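Local coordinates for protein phosphonate monoester hydrolase (PDB 4UPK) that is a hydrolase of the sulfatase family, in the alkaline phosphatase clan, and assembles from four chains, at residues G83-S88 and T345-E350; Y76-P81 and G92-N97; Q172-N177 and T214-D219; A186-P191 and A205-E210. One frame throughout, in Å; residues are numbered along the deposited sequence.

Contact 1 (G83-S88 and T345-E350); sequences GPSRAS and TADHGE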
loop_
_atom_site.group_PDB
_atom_site.type_symbol
_atom_site.label_atom_id
_atom_site.label_comp_id
_atom_site.label_asym_id
_atom_site.label_seq_id
_atom_site.Cartn_x
_atom_site.Cartn_y
_atom_site.Cartn_z
ATOM N N GLY A 83 27.321 0.451 -1.186
ATOM C CA GLY A 83 25.882 0.210 -1.117
ATOM C C GLY A 83 25.486 -0.361 0.234
ATOM O O GLY A 83 24.852 0.339 1.028
ATOM N N PRO A 84 25.947 -1.586 0.581
ATOM C CA PRO A 84 25.648 -2.138 1.924
ATOM C C PRO A 84 26.035 -1.211 3.090
ATOM O O PRO A 84 25.266 -1.045 4.054
ATOM C CB PRO A 84 26.476 -3.432 1.962
ATOM C CG PRO A 84 26.591 -3.833 0.529
ATOM C CD PRO A 84 26.707 -2.548 -0.244
ATOM N N SER A 85 27.232 -0.603 3.001
ATOM C CA SER A 85 27.745 0.298 4.022
ATOM C C SER A 85 26.952 1.601 4.142
ATOM O O SER A 85 26.842 2.119 5.238
ATOM C CB SER A 85 29.222 0.555 3.810
ATOM O OG SER A 85 29.746 1.173 4.966
ATOM N N ARG A 86 26.366 2.096 3.039
ATOM C CA ARG A 86 25.462 3.257 3.009
ATOM C C ARG A 86 24.077 2.867 3.551
ATOM O O ARG A 86 23.501 3.619 4.338
ATOM C CB ARG A 86 25.352 3.829 1.581
ATOM C CG ARG A 86 25.073 5.318 1.498
ATOM C CD ARG A 86 26.016 6.169 2.308
ATOM N NE ARG A 86 27.395 6.080 1.837
ATOM C CZ ARG A 86 27.998 7.005 1.104
ATOM N NH1 ARG A 86 27.333 8.078 0.700
ATOM N NH2 ARG A 86 29.267 6.868 0.769
ATOM N N ALA A 87 23.581 1.651 3.193
ATOM C CA ALA A 87 22.308 1.119 3.696
ATOM C C ALA A 87 22.306 0.980 5.252
ATOM O O ALA A 87 21.348 1.358 5.907
ATOM C CB ALA A 87 21.966 -0.184 3.000
ATOM N N SER A 88 23.422 0.577 5.830
ATOM C CA SER A 88 23.608 0.448 7.284
ATOM C C SER A 88 23.646 1.780 8.008
ATOM O O SER A 88 23.054 1.903 9.070
ATOM C CB SER A 88 24.897 -0.326 7.573
ATOM O OG SER A 88 24.713 -1.726 7.461
ATOM N N THR A 345 31.975 11.816 8.896
ATOM C CA THR A 345 32.473 10.450 8.879
ATOM C C THR A 345 32.854 10.030 7.443
ATOM O O THR A 345 32.679 10.793 6.499
ATOM C CB THR A 345 31.375 9.494 9.491
ATOM O OG1 THR A 345 31.963 8.231 9.816
ATOM C CG2 THR A 345 30.147 9.313 8.582
ATOM N N ALA A 346 33.350 8.791 7.301
ATOM C CA ALA A 346 33.570 8.108 6.037
ATOM C C ALA A 346 32.686 6.859 6.082
ATOM O O ALA A 346 32.421 6.340 7.169
ATOM C CB ALA A 346 35.029 7.736 5.844
ATOM N N ASP A 347 32.199 6.409 4.920
ATOM C CA ASP A 347 31.344 5.230 4.787
ATOM C C ASP A 347 32.101 3.909 5.066
ATOM O O ASP A 347 31.597 3.036 5.764
ATOM C CB ASP A 347 30.720 5.227 3.390
ATOM C CG ASP A 347 29.726 4.129 3.186
ATOM O OD1 ASP A 347 28.549 4.334 3.520
ATOM O OD2 ASP A 347 30.119 3.071 2.672
ATOM N N HIS A 348 33.306 3.795 4.531
ATOM C CA HIS A 348 34.221 2.658 4.624
ATOM C C HIS A 348 35.638 3.202 4.395
ATOM O O HIS A 348 35.829 4.386 4.111
ATOM C CB HIS A 348 33.894 1.579 3.541
ATOM C CG HIS A 348 33.776 2.151 2.158
ATOM N ND1 HIS A 348 32.553 2.514 1.639
ATOM C CD2 HIS A 348 34.743 2.514 1.284
ATOM C CE1 HIS A 348 32.807 3.099 0.480
ATOM N NE2 HIS A 348 34.111 3.094 0.211
ATOM N N GLY A 349 36.607 2.302 4.518
ATOM C CA GLY A 349 38.009 2.570 4.304
ATOM C C GLY A 349 38.486 2.140 2.931
ATOM O O GLY A 349 37.700 1.938 2.000
ATOM N N GLU A 350 39.803 2.018 2.809
ATOM C CA GLU A 350 40.515 1.750 1.575
ATOM C C GLU A 350 41.811 1.066 1.968
ATOM O O GLU A 350 42.518 1.614 2.803
ATOM C CB GLU A 350 40.828 3.123 0.906
ATOM C CG GLU A 350 41.699 3.095 -0.340
ATOM C CD GLU A 350 41.382 2.011 -1.345
ATOM O OE1 GLU A 350 40.237 1.991 -1.836
ATOM O OE2 GLU A 350 42.231 1.117 -1.556
#
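S85 and R86 belong to the C-x-P-S-R signature of the sulfatase family, which begins at C82, and here both meet D347 at the end of strand 340-346. R86 forms a salt bridge with the D347 carboxylate, NE to OD1, at 2.7 Å. OD1 is met from above the carboxylate plane, and the N-H...O angle is 142°. The guanidinium and carboxylate planes are 50° apart. The R86 chain bends at chi2 and chi3, which turns NE back to D347 while NH2 makes a second salt bridge, to D42. S85 points its CB to D347. Its OG donates to the main-chain O of D347 at 2.7 Å, from above the carbonyl plane. S77 OG bonds both S85 OG and D347 O. The other D347 oxygen, OD2, takes ND1 of H348 on its anti lone pair at 2.7 Å. The two carboxylate oxygens therefore have different partners, which fixes the rotation of the group. All four residues are buried. The contact lies near the centre of the chain. It joins the first turn of helix 82-91 to the end of strand 340-346, with I40 of the neighbouring strand 35-41 touching both R86 and D347.

Contact 2 (Y76-P81 and G92-N97); sequences YSVTNP and GQYAMN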
loop_
_atom_site.group_PDB
_atom_site.type_symbol
_atom_site.label_atom_id
_atom_site.label_comp_id
_atom_site.label_asym_id
_atom_site.label_seq_id
_atom_site.Cartn_x
_atom_site.Cartn_y
_atom_site.Cartn_z
ATOM N N TYR A 76 34.001 1.825 13.306
ATOM C CA TYR A 76 34.063 0.872 12.207
ATOM C C TYR A 76 32.786 0.778 11.426
ATOM O O TYR A 76 31.704 0.808 11.999
ATOM C CB TYR A 76 34.459 -0.528 12.748
ATOM C CG TYR A 76 35.857 -0.578 13.320
ATOM C CD1 TYR A 76 36.117 -0.162 14.624
ATOM C CD2 TYR A 76 36.932 -1.026 12.556
ATOM C CE1 TYR A 76 37.422 -0.095 15.119
ATOM C CE2 TYR A 76 38.236 -1.011 13.065
ATOM C CZ TYR A 76 38.471 -0.547 14.351
ATOM O OH TYR A 76 39.738 -0.528 14.893
ATOM N N SER A 77 32.919 0.633 10.097
ATOM C CA SER A 77 31.787 0.383 9.206
ATOM C C SER A 77 31.278 -1.050 9.552
ATOM O O SER A 77 32.108 -1.926 9.799
ATOM C CB SER A 77 32.247 0.446 7.752
ATOM O OG SER A 77 31.148 0.181 6.900
ATOM N N VAL A 78 29.951 -1.278 9.627
ATOM C CA VAL A 78 29.400 -2.601 9.953
ATOM C C VAL A 78 29.272 -3.484 8.719
ATOM O O VAL A 78 28.960 -4.674 8.827
ATOM C CB VAL A 78 28.094 -2.576 10.800
ATOM C CG1 VAL A 78 28.232 -1.668 12.009
ATOM C CG2 VAL A 78 26.873 -2.192 9.956
ATOM N N THR A 79 29.492 -2.906 7.540
ATOM C CA THR A 79 29.421 -3.669 6.299
ATOM C C THR A 79 30.135 -3.003 5.167
ATOM O O THR A 79 30.505 -1.846 5.282
ATOM C CB THR A 79 28.002 -4.187 5.968
ATOM O OG1 THR A 79 28.082 -5.130 4.899
ATOM C CG2 THR A 79 27.042 -3.086 5.640
ATOM N N ASN A 80 30.299 -3.737 4.068
ATOM C CA ASN A 80 30.954 -3.278 2.861
ATOM C C ASN A 80 30.407 -4.028 1.618
ATOM O O ASN A 80 29.880 -5.156 1.751
ATOM C CB ASN A 80 32.467 -3.480 2.990
ATOM C CG ASN A 80 33.215 -2.215 3.263
ATOM O OD1 ASN A 80 33.022 -1.216 2.585
ATOM N ND2 ASN A 80 34.141 -2.254 4.199
ATOM N N PRO A 81 30.496 -3.415 0.410
ATOM C CA PRO A 81 31.064 -2.093 0.089
ATOM C C PRO A 81 30.094 -0.922 0.257
ATOM O O PRO A 81 29.267 -0.942 1.157
ATOM C CB PRO A 81 31.651 -2.287 -1.316
ATOM C CG PRO A 81 30.953 -3.520 -1.889
ATOM C CD PRO A 81 30.032 -4.079 -0.816
ATOM N N GLY A 92 20.521 2.479 10.169
ATOM C CA GLY A 92 20.891 2.180 11.552
ATOM C C GLY A 92 20.837 0.696 11.893
ATOM O O GLY A 92 20.863 0.327 13.074
ATOM N N GLN A 93 20.802 -0.173 10.854
ATOM C CA GLN A 93 20.719 -1.634 10.997
ATOM C C GLN A 93 21.943 -2.339 10.435
ATOM O O GLN A 93 22.552 -1.859 9.482
ATOM C CB GLN A 93 19.495 -2.192 10.236
ATOM C CG GLN A 93 18.151 -1.602 10.605
ATOM C CD GLN A 93 17.017 -2.239 9.838
ATOM O OE1 GLN A 93 17.113 -3.347 9.313
ATOM N NE2 GLN A 93 15.886 -1.578 9.811
ATOM N N TYR A 94 22.243 -3.525 10.967
ATOM C CA TYR A 94 23.293 -4.398 10.452
ATOM C C TYR A 94 22.798 -4.936 9.085
ATOM O O TYR A 94 21.595 -5.011 8.868
ATOM C CB TYR A 94 23.531 -5.579 11.414
ATOM C CG TYR A 94 24.198 -5.194 12.718
ATOM C CD1 TYR A 94 25.533 -4.800 12.751
ATOM C CD2 TYR A 94 23.529 -5.328 13.934
ATOM C CE1 TYR A 94 26.166 -4.491 13.954
ATOM C CE2 TYR A 94 24.142 -4.991 15.139
ATOM C CZ TYR A 94 25.462 -4.577 15.148
ATOM O OH TYR A 94 26.050 -4.220 16.339
ATOM N N ALA A 95 23.717 -5.273 8.177
ATOM C CA ALA A 95 23.421 -5.842 6.869
ATOM C C ALA A 95 22.593 -7.127 7.016
ATOM O O ALA A 95 21.814 -7.410 6.109
ATOM C CB ALA A 95 24.721 -6.127 6.114
ATOM N N MET A 96 22.752 -7.905 8.151
ATOM C CA MET A 96 21.983 -9.136 8.432
ATOM C C MET A 96 20.499 -8.828 8.615
ATOM O O MET A 96 19.659 -9.689 8.416
ATOM C CB MET A 96 22.563 -9.970 9.610
ATOM C CG MET A 96 22.638 -9.254 10.951
ATOM S SD MET A 96 23.519 -10.254 12.178
ATOM C CE MET A 96 23.525 -9.124 13.544
ATOM N N ASN A 97 20.191 -7.578 8.944
ATOM C CA ASN A 97 18.837 -7.097 9.130
ATOM C C ASN A 97 18.293 -6.324 7.916
ATOM O O ASN A 97 17.187 -6.646 7.435
ATOM C CB ASN A 97 18.736 -6.300 10.433
ATOM C CG ASN A 97 18.862 -7.198 11.640
ATOM O OD1 ASN A 97 18.518 -8.378 11.599
ATOM N ND2 ASN A 97 19.373 -6.681 12.733
HETATM O O HOH W 1 26.430 -5.509 9.631
#
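V78 and T79 face Y94 and A95 across a buried contact with no direct hydrogen bond. The apolar part comes first. V78 crosses the Y94 ring at about a right angle, and its CB lies 3.9 Å from CD1 of the ring. Its two methyls reach neighbouring ring atoms obliquely, CG1 to CE1 of Y94 at 4.0 Å and CG2 to CD1 at 4.1 Å. Across the contact T79 meets the A95 methyl, with OG1 3.7 Å and CG2 3.9 Å from the A95 CB. The water-mediated part is a single bridge. One water donates to V78 O at 2.8 Å and accepts from A95 N at 3.1 Å. It sits in the plane of the Y94 ring, at its edge. Direct polar bonds stay within 76-81 or lead outside the contact. S77 OG donates to T79 O at 2.7 Å, in the carbonyl plane, and has further partners in S85 and D347. T79 OG1 bonds E434 O, and Y94 OH bonds E390. Y94 is also the N-cap residue of helix 95-98. The arrangement belongs to the sulfatase fold, where the loop after strand 70-76 packs on the start of helix 95-98 and signature helix 82-91 links them.

Contact 3 (Q172-N177 and T214-D219); sequences QSHLKN and TAFLTD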
loop_
_atom_site.group_PDB
_atom_site.type_symbol
_atom_site.label_atom_id
_atom_site.label_comp_id
_atom_site.label_asym_id
_atom_site.label_seq_id
_atom_site.Cartn_x
_atom_site.Cartn_y
_atom_site.Cartn_z
ATOM N N GLN A 172 28.870 17.178 -15.163
ATOM C CA GLN A 172 29.211 16.944 -16.580
ATOM C C GLN A 172 28.795 18.111 -17.431
ATOM O O GLN A 172 29.515 18.454 -18.373
ATOM C CB GLN A 172 28.577 15.654 -17.132
ATOM C CG GLN A 172 29.255 14.342 -16.674
ATOM C CD GLN A 172 28.916 13.227 -17.639
ATOM O OE1 GLN A 172 29.263 13.271 -18.828
ATOM N NE2 GLN A 172 28.299 12.170 -17.143
ATOM N N SER A 173 27.631 18.727 -17.117
ATOM C CA SER A 173 27.115 19.891 -17.856
ATOM C C SER A 173 27.934 21.154 -17.534
ATOM O O SER A 173 28.231 21.915 -18.438
ATOM C CB SER A 173 25.632 20.092 -17.584
ATOM O OG SER A 173 24.912 18.934 -17.967
ATOM N N HIS A 174 28.376 21.316 -16.279
ATOM C CA HIS A 174 29.266 22.397 -15.835
ATOM C C HIS A 174 30.558 22.349 -16.689
ATOM O O HIS A 174 30.974 23.368 -17.237
ATOM C CB HIS A 174 29.588 22.244 -14.326
ATOM C CG HIS A 174 30.509 23.310 -13.793
ATOM N ND1 HIS A 174 31.807 23.019 -13.403
ATOM C CD2 HIS A 174 30.306 24.640 -13.661
ATOM C CE1 HIS A 174 32.322 24.167 -13.001
ATOM N NE2 HIS A 174 31.466 25.169 -13.164
ATOM N N LEU A 175 31.115 21.140 -16.879
ATOM C CA LEU A 175 32.315 20.888 -17.686
ATOM C C LEU A 175 32.132 21.220 -19.171
ATOM O O LEU A 175 33.013 21.852 -19.748
ATOM C CB LEU A 175 32.852 19.448 -17.491
ATOM C CG LEU A 175 33.375 19.077 -16.095
ATOM C CD1 LEU A 175 33.587 17.590 -15.987
ATOM C CD2 LEU A 175 34.677 19.790 -15.770
ATOM N N LYS A 176 31.001 20.814 -19.790
ATOM C CA LYS A 176 30.730 21.133 -21.193
ATOM C C LYS A 176 30.565 22.644 -21.380
ATOM O O LYS A 176 31.128 23.201 -22.330
ATOM C CB LYS A 176 29.496 20.378 -21.715
ATOM C CG LYS A 176 29.778 18.924 -22.082
ATOM C CD LYS A 176 28.496 18.083 -22.204
ATOM C CE LYS A 176 28.743 16.594 -22.075
ATOM N NZ LYS A 176 29.588 16.049 -23.175
ATOM N N ASN A 177 29.819 23.310 -20.464
ATOM C CA ASN A 177 29.545 24.767 -20.501
ATOM C C ASN A 177 30.768 25.656 -20.274
ATOM O O ASN A 177 30.815 26.778 -20.779
ATOM C CB ASN A 177 28.410 25.145 -19.549
ATOM C CG ASN A 177 27.074 24.577 -19.953
ATOM O OD1 ASN A 177 26.826 24.247 -21.118
ATOM N ND2 ASN A 177 26.180 24.453 -18.996
ATOM N N THR A 214 34.757 17.778 -6.465
ATOM C CA THR A 214 34.765 18.244 -5.067
ATOM C C THR A 214 34.308 19.697 -4.954
ATOM O O THR A 214 33.433 19.982 -4.138
ATOM C CB THR A 214 36.153 18.028 -4.430
ATOM O OG1 THR A 214 36.496 16.638 -4.512
ATOM C CG2 THR A 214 36.231 18.521 -2.975
ATOM N N ALA A 215 34.928 20.614 -5.750
ATOM C CA ALA A 215 34.646 22.057 -5.774
ATOM C C ALA A 215 33.207 22.323 -6.209
ATOM O O ALA A 215 32.502 23.104 -5.572
ATOM C CB ALA A 215 35.613 22.776 -6.713
ATOM N N PHE A 216 32.785 21.666 -7.296
ATOM C CA PHE A 216 31.447 21.797 -7.865
ATOM C C PHE A 216 30.347 21.439 -6.866
ATOM O O PHE A 216 29.379 22.205 -6.759
ATOM C CB PHE A 216 31.326 21.011 -9.190
ATOM C CG PHE A 216 29.947 21.039 -9.785
ATOM C CD1 PHE A 216 29.533 22.112 -10.569
ATOM C CD2 PHE A 216 29.024 20.034 -9.489
ATOM C CE1 PHE A 216 28.224 22.173 -11.066
ATOM C CE2 PHE A 216 27.717 20.099 -9.980
ATOM C CZ PHE A 216 27.329 21.157 -10.781
ATOM N N LEU A 217 30.484 20.303 -6.142
ATOM C CA LEU A 217 29.469 19.877 -5.153
ATOM C C LEU A 217 29.348 20.871 -4.000
ATOM O O LEU A 217 28.239 21.223 -3.617
ATOM C CB LEU A 217 29.725 18.444 -4.635
ATOM C CG LEU A 217 28.632 17.798 -3.780
ATOM C CD1 LEU A 217 27.274 17.711 -4.511
ATOM C CD2 LEU A 217 29.049 16.459 -3.335
ATOM N N THR A 218 30.492 21.370 -3.510
ATOM C CA THR A 218 30.605 22.392 -2.465
ATOM C C THR A 218 29.937 23.684 -2.945
ATOM O O THR A 218 29.206 24.319 -2.174
ATOM C CB THR A 218 32.079 22.631 -2.087
ATOM O OG1 THR A 218 32.704 21.361 -1.897
ATOM C CG2 THR A 218 32.221 23.487 -0.827
ATOM N N ASP A 219 30.186 24.064 -4.217
ATOM C CA ASP A 219 29.563 25.234 -4.830
ATOM C C ASP A 219 28.037 25.091 -4.884
ATOM O O ASP A 219 27.347 26.048 -4.574
ATOM C CB ASP A 219 30.143 25.502 -6.230
ATOM C CG ASP A 219 31.574 26.020 -6.268
ATOM O OD1 ASP A 219 32.100 26.419 -5.200
ATOM O OD2 ASP A 219 32.175 25.982 -7.340
#
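F216 and H174 make the contact between helices 213-224 and 169-177, one side chain from each. T214 comes first along 214-219. It faces the other way, against H323 of helix 303-333 and Y239 of strand 234-239. A215 also packs on H323. F216 then reaches across. Its CG is anti to the backbone N (chi1 177°), as is that of H174 (chi1 179°), which sends both side chains out from their helices toward each other. They run antiparallel, one alongside the other. The nearest pair is F216 CE1 and H174 CB, at 3.5 Å. F216 CD1 sits over one face of the imidazole, offset toward its rim, and lies 3.6 Å from H174 CG. The ring centroids of H174 and F216 are 5.1 Å apart and the planes are at 39°, so the pair is an oblique one. H174 ND1 is 3.7 Å from F216 CD1; the contact buries it, and it has no polar partner in the model. F216 also meets the ring of W171, one turn back on the first helix. This is helix-on-helix packing at the periphery of the sulfatase fold, where helix 169-177 also meets the third subunit: S173 OG bonds A227 N of that subunit, and N177 ND2 bonds its L222 O. Helix 213-224 leads on toward strand 234-239 of the large mixed sheet. L217 turns to that side and touches L237 of the strand. T218 OG1 bonds T214 O at 2.7 Å and also the Y239 hydroxyl. D219 points its CB toward the first helix, but its OD1 forms a salt bridge with R326 of helix 303-333.

Contact 4 (A186-P191 and A205-E210); sequences AQVYVP and AMYRAE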
loop_
_atom_site.group_PDB
_atom_site.type_symbol
_atom_site.label_atom_id
_atom_site.label_comp_id
_atom_site.label_asym_id
_atom_site.label_seq_id
_atom_site.Cartn_x
_atom_site.Cartn_y
_atom_site.Cartn_z
ATOM N N ALA A 186 34.086 8.935 -19.399
ATOM C CA ALA A 186 35.334 8.285 -18.940
ATOM C C ALA A 186 36.634 9.080 -19.270
ATOM O O ALA A 186 37.642 8.902 -18.591
ATOM C CB ALA A 186 35.424 6.869 -19.490
ATOM N N GLN A 187 36.596 9.966 -20.281
ATOM C CA GLN A 187 37.735 10.799 -20.681
ATOM C C GLN A 187 38.104 11.869 -19.634
ATOM O O GLN A 187 39.248 12.301 -19.568
ATOM C CB GLN A 187 37.484 11.449 -22.050
ATOM C CG GLN A 187 37.466 10.472 -23.233
ATOM C CD GLN A 187 36.944 11.104 -24.519
ATOM O OE1 GLN A 187 36.985 12.332 -24.720
ATOM N NE2 GLN A 187 36.444 10.269 -25.431
ATOM N N VAL A 188 37.122 12.299 -18.847
ATOM C CA VAL A 188 37.212 13.303 -17.773
ATOM C C VAL A 188 38.218 12.857 -16.653
ATOM O O VAL A 188 38.896 13.686 -16.069
ATOM C CB VAL A 188 35.761 13.539 -17.217
ATOM C CG1 VAL A 188 35.748 14.279 -15.884
ATOM C CG2 VAL A 188 34.869 14.236 -18.234
ATOM N N TYR A 189 38.313 11.547 -16.400
ATOM C CA TYR A 189 39.133 10.934 -15.341
ATOM C C TYR A 189 40.556 10.541 -15.742
ATOM O O TYR A 189 41.324 10.064 -14.896
ATOM C CB TYR A 189 38.373 9.730 -14.750
ATOM C CG TYR A 189 37.072 10.121 -14.102
ATOM C CD1 TYR A 189 37.054 10.791 -12.880
ATOM C CD2 TYR A 189 35.853 9.874 -14.731
ATOM C CE1 TYR A 189 35.857 11.173 -12.282
ATOM C CE2 TYR A 189 34.645 10.250 -14.139
ATOM C CZ TYR A 189 34.654 10.892 -12.909
ATOM O OH TYR A 189 33.490 11.258 -12.285
ATOM N N VAL A 190 40.893 10.720 -17.034
ATOM C CA VAL A 190 42.212 10.397 -17.585
ATOM C C VAL A 190 43.197 11.526 -17.190
ATOM O O VAL A 190 42.925 12.691 -17.498
ATOM C CB VAL A 190 42.164 10.141 -19.125
ATOM C CG1 VAL A 190 43.550 9.847 -19.690
ATOM C CG2 VAL A 190 41.196 9.007 -19.471
ATOM N N PRO A 191 44.306 11.204 -16.476
ATOM C CA PRO A 191 45.280 12.241 -16.115
ATOM C C PRO A 191 45.959 12.810 -17.360
ATOM O O PRO A 191 46.207 12.078 -18.330
ATOM C CB PRO A 191 46.293 11.488 -15.237
ATOM C CG PRO A 191 45.609 10.221 -14.821
ATOM C CD PRO A 191 44.758 9.881 -16.005
ATOM N N ALA A 205 44.521 16.541 -13.514
ATOM C CA ALA A 205 43.224 16.264 -14.132
ATOM C C ALA A 205 42.950 17.253 -15.280
ATOM O O ALA A 205 43.515 18.346 -15.289
ATOM C CB ALA A 205 42.119 16.336 -13.088
ATOM N N MET A 206 42.117 16.841 -16.256
ATOM C CA MET A 206 41.668 17.610 -17.437
ATOM C C MET A 206 41.067 18.963 -16.994
ATOM O O MET A 206 41.263 19.984 -17.648
ATOM C CB MET A 206 40.616 16.773 -18.228
ATOM C CG MET A 206 39.773 17.564 -19.265
ATOM S SD MET A 206 38.068 16.922 -19.519
ATOM C CE MET A 206 37.263 17.585 -18.071
ATOM N N TYR A 207 40.333 18.942 -15.874
ATOM C CA TYR A 207 39.658 20.099 -15.282
ATOM C C TYR A 207 40.536 20.812 -14.247
ATOM O O TYR A 207 41.321 20.170 -13.538
ATOM C CB TYR A 207 38.295 19.678 -14.667
ATOM C CG TYR A 207 38.366 18.402 -13.853
ATOM C CD1 TYR A 207 38.734 18.426 -12.507
ATOM C CD2 TYR A 207 38.080 17.165 -14.430
ATOM C CE1 TYR A 207 38.816 17.249 -11.757
ATOM C CE2 TYR A 207 38.197 15.982 -13.701
ATOM C CZ TYR A 207 38.554 16.028 -12.362
ATOM O OH TYR A 207 38.643 14.860 -11.645
ATOM N N ARG A 208 40.390 22.135 -14.162
ATOM C CA ARG A 208 41.095 22.962 -13.168
ATOM C C ARG A 208 40.451 22.679 -11.805
ATOM O O ARG A 208 39.327 22.163 -11.767
ATOM C CB ARG A 208 41.003 24.464 -13.508
ATOM C CG ARG A 208 41.685 24.817 -14.825
ATOM C CD ARG A 208 41.413 26.244 -15.275
ATOM N NE ARG A 208 42.145 27.209 -14.459
ATOM C CZ ARG A 208 41.682 28.400 -14.091
ATOM N NH1 ARG A 208 40.475 28.801 -14.478
ATOM N NH2 ARG A 208 42.417 29.195 -13.323
ATOM N N ALA A 209 41.164 22.978 -10.702
ATOM C CA ALA A 209 40.690 22.767 -9.330
ATOM C C ALA A 209 39.325 23.408 -9.057
ATOM O O ALA A 209 38.477 22.768 -8.447
ATOM C CB ALA A 209 41.719 23.269 -8.324
ATOM N N GLU A 210 39.091 24.643 -9.550
ATOM C CA GLU A 210 37.821 25.338 -9.361
ATOM C C GLU A 210 36.666 24.691 -10.139
ATOM O O GLU A 210 35.505 25.030 -9.882
ATOM C CB GLU A 210 37.948 26.846 -9.692
ATOM C CG GLU A 210 38.524 27.135 -11.064
ATOM C CD GLU A 210 39.998 27.499 -11.050
ATOM O OE1 GLU A 210 40.846 26.610 -10.800
ATOM O OE2 GLU A 210 40.305 28.688 -11.299
HETATM O O HOH W 2 41.423 14.259 -15.839
#
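V188 lies between two side chains of 205-210 and turns one methyl to each. CG1, anti to the backbone N (chi1 166°), goes to Y207. CG2 goes to M206. The valine and the tyrosine cross at about a right angle, and CG1 of V188 rests 3.7 Å from CE2 of the Y207 ring. The carbonyl of V188 comes to the same ring atom, its O 3.4 Å from Y207 CE2, in an oblique approach. Y207 holds its ring there with CG between the backbone N and the carbonyl carbon (chi1 45°). M206 runs across V188 at a slant. Its chain bends at chi2 and chi3, which curls the end back over the valine: SD lies 4.1 Å from V188 CA, and CE lies 4.1 Å from V188 CG2. The same CE is in the plane of the Y207 ring, at its edge. A205 CB covers one face of that ring. A205 and M206 thus flank the Y207 ring, one at a face and one at an edge. Polar contact between the segments goes through water. One water donates to V188 O at 2.6 Å and to V190 O at 2.7 Å, and accepts from M206 N at 2.7 Å, so it ties three main-chain atoms of the two segments. Both segments belong to the long connection between helices 169-177 and 213-224. V188 and Y207 pack from there on L175 of helix 169-177. W171, one turn earlier on that helix, touches V188 and meets the Y207 ring edge-to-face.

In the fold
Contacts 1 and 2 form one buried region, with centres 8 Å apart. Contact 1 uses helix 82-91 itself; contact 2 joins the segments that flank it. S88 OG probably bonds Q93 O between them. Contacts 3 and 4 lie together near the periphery, with centres 11 Å apart, and both are partly buried. There A215 CB packs on A209 O. The centres of contacts 1 and 3 are 24 Å apart and no atoms touch. The chemistry follows the place. Contact 1, close to the centre of the chain, is polar, with a salt bridge and hydrogen bonds. Contact 2 is apolar with a water bridge, as is contact 4. Contact 3 rests on one aromatic pair and the H174 CB, with no hydrogen bond across it.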